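Local coordinates for protein phosphoribosyltransferase (Thermus thermophilus, PDB 1WD5) that is of unconfirmed function but probably acts as a phosphoribosyltransferase, transferring a phosphoribosyl group, at residues 120-125 against 147-152. Residues are numbered along the deposited sequence; the frame is centred on the assembly and turned at random.
Sequences GRDVVL and GPRRVV
Arg149, just before strand 150-155, grips Asp122, the first residue of the parallel strand 122-126, side-on. Arg149 NE reaches Asp122 OD1 at 2.9 Å and Arg149 NH2 reaches Asp122 OD2 at 2.6 Å, one nitrogen to each oxygen. Both oxygens lie close to the guanidinium plane, yet the nitrogens come from above the carboxylate plane, because the two flat groups are turned 42° apart. Arg149 starts with CG anti to its own N and then bends at chi3 (73°), which swings NE and NH2 round to the acid; its CB packs on Gly120 C at 3.6 Å. Beside this pair, Arg150 runs out extended: its CB touches Asp122 OD1 at 3.5 Å, while its guanidinium salt-bridges Glu171 and holds a water in its plane that gives Asp122 OD2 a weak bond.

On the other face of the sheet, Val123 CG2 rests against Pro148 CB at 3.7 Å, and further along Leu125 CD1 approaches Val151 CG1, both side chains touching helix 134-144. The backbones are zipped by Val123 N to Arg150 O, Val152 N to Val123 O and Leu125 N to Val152 O, the last at 2.8 Å. Ahead of them, Gly120 N bonds Gly147 O almost straight (174° at the hydrogen). This is the parallel pairing of a beta-alpha-beta unit, strands 122-126 and 150-155 joined through helix 134-144.

An asparagine in place of Asp122 would probably leave the Arg149 guanidinium without its two-point ionic grip, weakening the tie between the strand entrances. Arg149 and the N-H of Glu23, which bonds Asp122 OD2, are likely to keep the buried acid charged; Glu23 OE1 shares Arg149 NH2 with it, tying the loop before strand 26-29 to the start of strand 122-126 and to the residue leading into strand 150-155.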
ATOM      1  N   GLY A 120     -12.783 -12.291   0.251  1.00 24.05           N
ATOM      2  CA  GLY A 120     -13.549 -12.611  -0.943  1.00 24.11           C
ATOM      3  C   GLY A 120     -13.886 -11.447  -1.863  1.00 24.43           C
ATOM      4  O   GLY A 120     -14.814 -11.539  -2.665  1.00 23.46           O
ATOM      5  N   ARG A 121     -13.147 -10.350  -1.764  1.00 23.42           N
ATOM      6  CA  ARG A 121     -13.418  -9.209  -2.627  1.00 23.79           C
ATOM      7  C   ARG A 121     -12.185  -8.879  -3.444  1.00 22.39           C
ATOM      8  O   ARG A 121     -11.086  -9.321  -3.117  1.00 20.97           O
ATOM      9  CB  ARG A 121     -13.830  -7.995  -1.792  1.00 26.23           C
ATOM     10  CG  ARG A 121     -15.056  -8.247  -0.928  1.00 30.28           C
ATOM     11  CD  ARG A 121     -15.453  -7.012  -0.153  1.00 32.76           C
ATOM     12  NE  ARG A 121     -15.953  -5.960  -1.031  1.00 34.88           N
ATOM     13  CZ  ARG A 121     -16.250  -4.733  -0.622  1.00 36.38           C
ATOM     14  NH1 ARG A 121     -16.095  -4.404   0.655  1.00 37.67           N
ATOM     15  NH2 ARG A 121     -16.694  -3.831  -1.488  1.00 37.71           N
ATOM     16  N   ASP A 122     -12.371  -8.125  -4.523  1.00 21.40           N
ATOM     17  CA  ASP A 122     -11.242  -7.731  -5.352  1.00 20.15           C
ATOM     18  C   ASP A 122     -10.574  -6.570  -4.625  1.00 18.92           C
ATOM     19  O   ASP A 122     -11.236  -5.605  -4.248  1.00 17.94           O
ATOM     20  CB  ASP A 122     -11.703  -7.280  -6.742  1.00 19.97           C
ATOM     21  CG  ASP A 122     -12.319  -8.412  -7.556  1.00 22.40           C
ATOM     22  OD1 ASP A 122     -11.941  -9.585  -7.347  1.00 22.07           O
ATOM     23  OD2 ASP A 122     -13.173  -8.124  -8.419  1.00 22.54           O
ATOM     24  N   VAL A 123      -9.265  -6.674  -4.425  1.00 17.11           N
ATOM     25  CA  VAL A 123      -8.516  -5.641  -3.723  1.00 16.46           C
ATOM     26  C   VAL A 123      -7.414  -5.028  -4.581  1.00 16.85           C
ATOM     27  O   VAL A 123      -6.617  -5.744  -5.197  1.00 15.76           O
ATOM     28  CB  VAL A 123      -7.876  -6.210  -2.439  1.00 17.44           C
ATOM     29  CG1 VAL A 123      -7.105  -5.122  -1.711  1.00 15.40           C
ATOM     30  CG2 VAL A 123      -8.957  -6.802  -1.541  1.00 17.32           C
ATOM     31  N   VAL A 124      -7.380  -3.698  -4.615  1.00 14.32           N
ATOM     32  CA  VAL A 124      -6.374  -2.954  -5.369  1.00 12.98           C
ATOM     33  C   VAL A 124      -5.490  -2.179  -4.386  1.00 13.93           C
ATOM     34  O   VAL A 124      -5.991  -1.396  -3.580  1.00 15.60           O
ATOM     35  CB  VAL A 124      -7.033  -1.944  -6.335  1.00 12.23           C
ATOM     36  CG1 VAL A 124      -5.971  -1.194  -7.115  1.00 10.26           C
ATOM     37  CG2 VAL A 124      -7.970  -2.668  -7.281  1.00 11.08           C
ATOM     38  N   LEU A 125      -4.182  -2.410  -4.443  1.00 13.74           N
ATOM     39  CA  LEU A 125      -3.235  -1.717  -3.572  1.00 13.32           C
ATOM     40  C   LEU A 125      -2.620  -0.569  -4.357  1.00 14.08           C
ATOM     41  O   LEU A 125      -2.066  -0.780  -5.435  1.00 14.02           O
ATOM     42  CB  LEU A 125      -2.141  -2.676  -3.099  1.00 14.68           C
ATOM     43  CG  LEU A 125      -2.567  -3.665  -2.014  1.00 18.97           C
ATOM     44  CD1 LEU A 125      -1.463  -4.685  -1.768  1.00 17.02           C
ATOM     45  CD2 LEU A 125      -2.882  -2.890  -0.734  1.00 19.01           C
ATOM     46  N   GLY A 147      -7.612 -13.342   2.930  1.00 23.91           N
ATOM     47  CA  GLY A 147      -8.528 -14.025   2.034  1.00 22.47           C
ATOM     48  C   GLY A 147      -9.202 -13.225   0.931  1.00 21.67           C
ATOM     49  O   GLY A 147     -10.386 -13.432   0.670  1.00 21.76           O
ATOM     50  N   PRO A 148      -8.496 -12.300   0.265  1.00 20.24           N
ATOM     51  CA  PRO A 148      -9.152 -11.541  -0.801  1.00 20.47           C
ATOM     52  C   PRO A 148      -9.330 -12.430  -2.030  1.00 21.46           C
ATOM     53  O   PRO A 148      -8.579 -13.388  -2.223  1.00 19.66           O
ATOM     54  CB  PRO A 148      -8.179 -10.398  -1.050  1.00 19.16           C
ATOM     55  CG  PRO A 148      -6.866 -11.045  -0.809  1.00 20.74           C
ATOM     56  CD  PRO A 148      -7.115 -11.833   0.460  1.00 21.38           C
ATOM     57  N   ARG A 149     -10.328 -12.118  -2.850  1.00 21.70           N
ATOM     58  CA  ARG A 149     -10.593 -12.894  -4.059  1.00 23.03           C
ATOM     59  C   ARG A 149      -9.486 -12.672  -5.079  1.00 22.40           C
ATOM     60  O   ARG A 149      -9.065 -13.599  -5.773  1.00 22.61           O
ATOM     61  CB  ARG A 149     -11.934 -12.480  -4.677  1.00 23.78           C
ATOM     62  CG  ARG A 149     -12.330 -13.322  -5.877  1.00 27.01           C
ATOM     63  CD  ARG A 149     -13.732 -13.000  -6.374  1.00 28.77           C
ATOM     64  NE  ARG A 149     -13.814 -11.719  -7.072  1.00 29.54           N
ATOM     65  CZ  ARG A 149     -14.907 -11.282  -7.691  1.00 31.56           C
ATOM     66  NH1 ARG A 149     -16.009 -12.023  -7.694  1.00 30.74           N
ATOM     67  NH2 ARG A 149     -14.902 -10.114  -8.317  1.00 31.42           N
ATOM     68  N   ARG A 150      -9.011 -11.436  -5.155  1.00 20.70           N
ATOM     69  CA  ARG A 150      -7.969 -11.076  -6.101  1.00 19.81           C
ATOM     70  C   ARG A 150      -7.224  -9.845  -5.596  1.00 20.14           C
ATOM     71  O   ARG A 150      -7.811  -8.975  -4.945  1.00 18.33           O
ATOM     72  CB  ARG A 150      -8.613 -10.784  -7.454  1.00 21.09           C
ATOM     73  CG  ARG A 150      -7.661 -10.357  -8.547  1.00 23.35           C
ATOM     74  CD  ARG A 150      -8.446 -10.013  -9.803  1.00 23.49           C
ATOM     75  NE  ARG A 150      -7.584  -9.577 -10.895  1.00 24.13           N
ATOM     76  CZ  ARG A 150      -8.032  -9.195 -12.086  1.00 25.11           C
ATOM     77  NH1 ARG A 150      -9.336  -9.196 -12.336  1.00 22.69           N
ATOM     78  NH2 ARG A 150      -7.179  -8.817 -13.028  1.00 23.71           N
ATOM     79  N   VAL A 151      -5.931  -9.776  -5.892  1.00 18.80           N
ATOM     80  CA  VAL A 151      -5.118  -8.645  -5.471  1.00 17.71           C
ATOM     81  C   VAL A 151      -4.353  -8.076  -6.661  1.00 19.03           C
ATOM     82  O   VAL A 151      -3.721  -8.815  -7.424  1.00 18.36           O
ATOM     83  CB  VAL A 151      -4.108  -9.055  -4.369  1.00 17.12           C
ATOM     84  CG1 VAL A 151      -3.342  -7.835  -3.883  1.00 16.07           C
ATOM     85  CG2 VAL A 151      -4.845  -9.715  -3.213  1.00 14.03           C
ATOM     86  N   VAL A 152      -4.430  -6.760  -6.824  1.00 17.51           N
ATOM     87  CA  VAL A 152      -3.738  -6.078  -7.908  1.00 15.78           C
ATOM     88  C   VAL A 152      -2.974  -4.889  -7.357  1.00 15.63           C
ATOM     89  O   VAL A 152      -3.533  -4.068  -6.627  1.00 17.11           O
ATOM     90  CB  VAL A 152      -4.719  -5.547  -8.978  1.00 16.35           C
ATOM     91  CG1 VAL A 152      -3.955  -4.758 -10.034  1.00 15.79           C
ATOM     92  CG2 VAL A 152      -5.473  -6.695  -9.622  1.00 16.77           C
TER
HETATM   93  O   HOH W   1     -11.681  -9.867 -10.838  1.00 31.92           O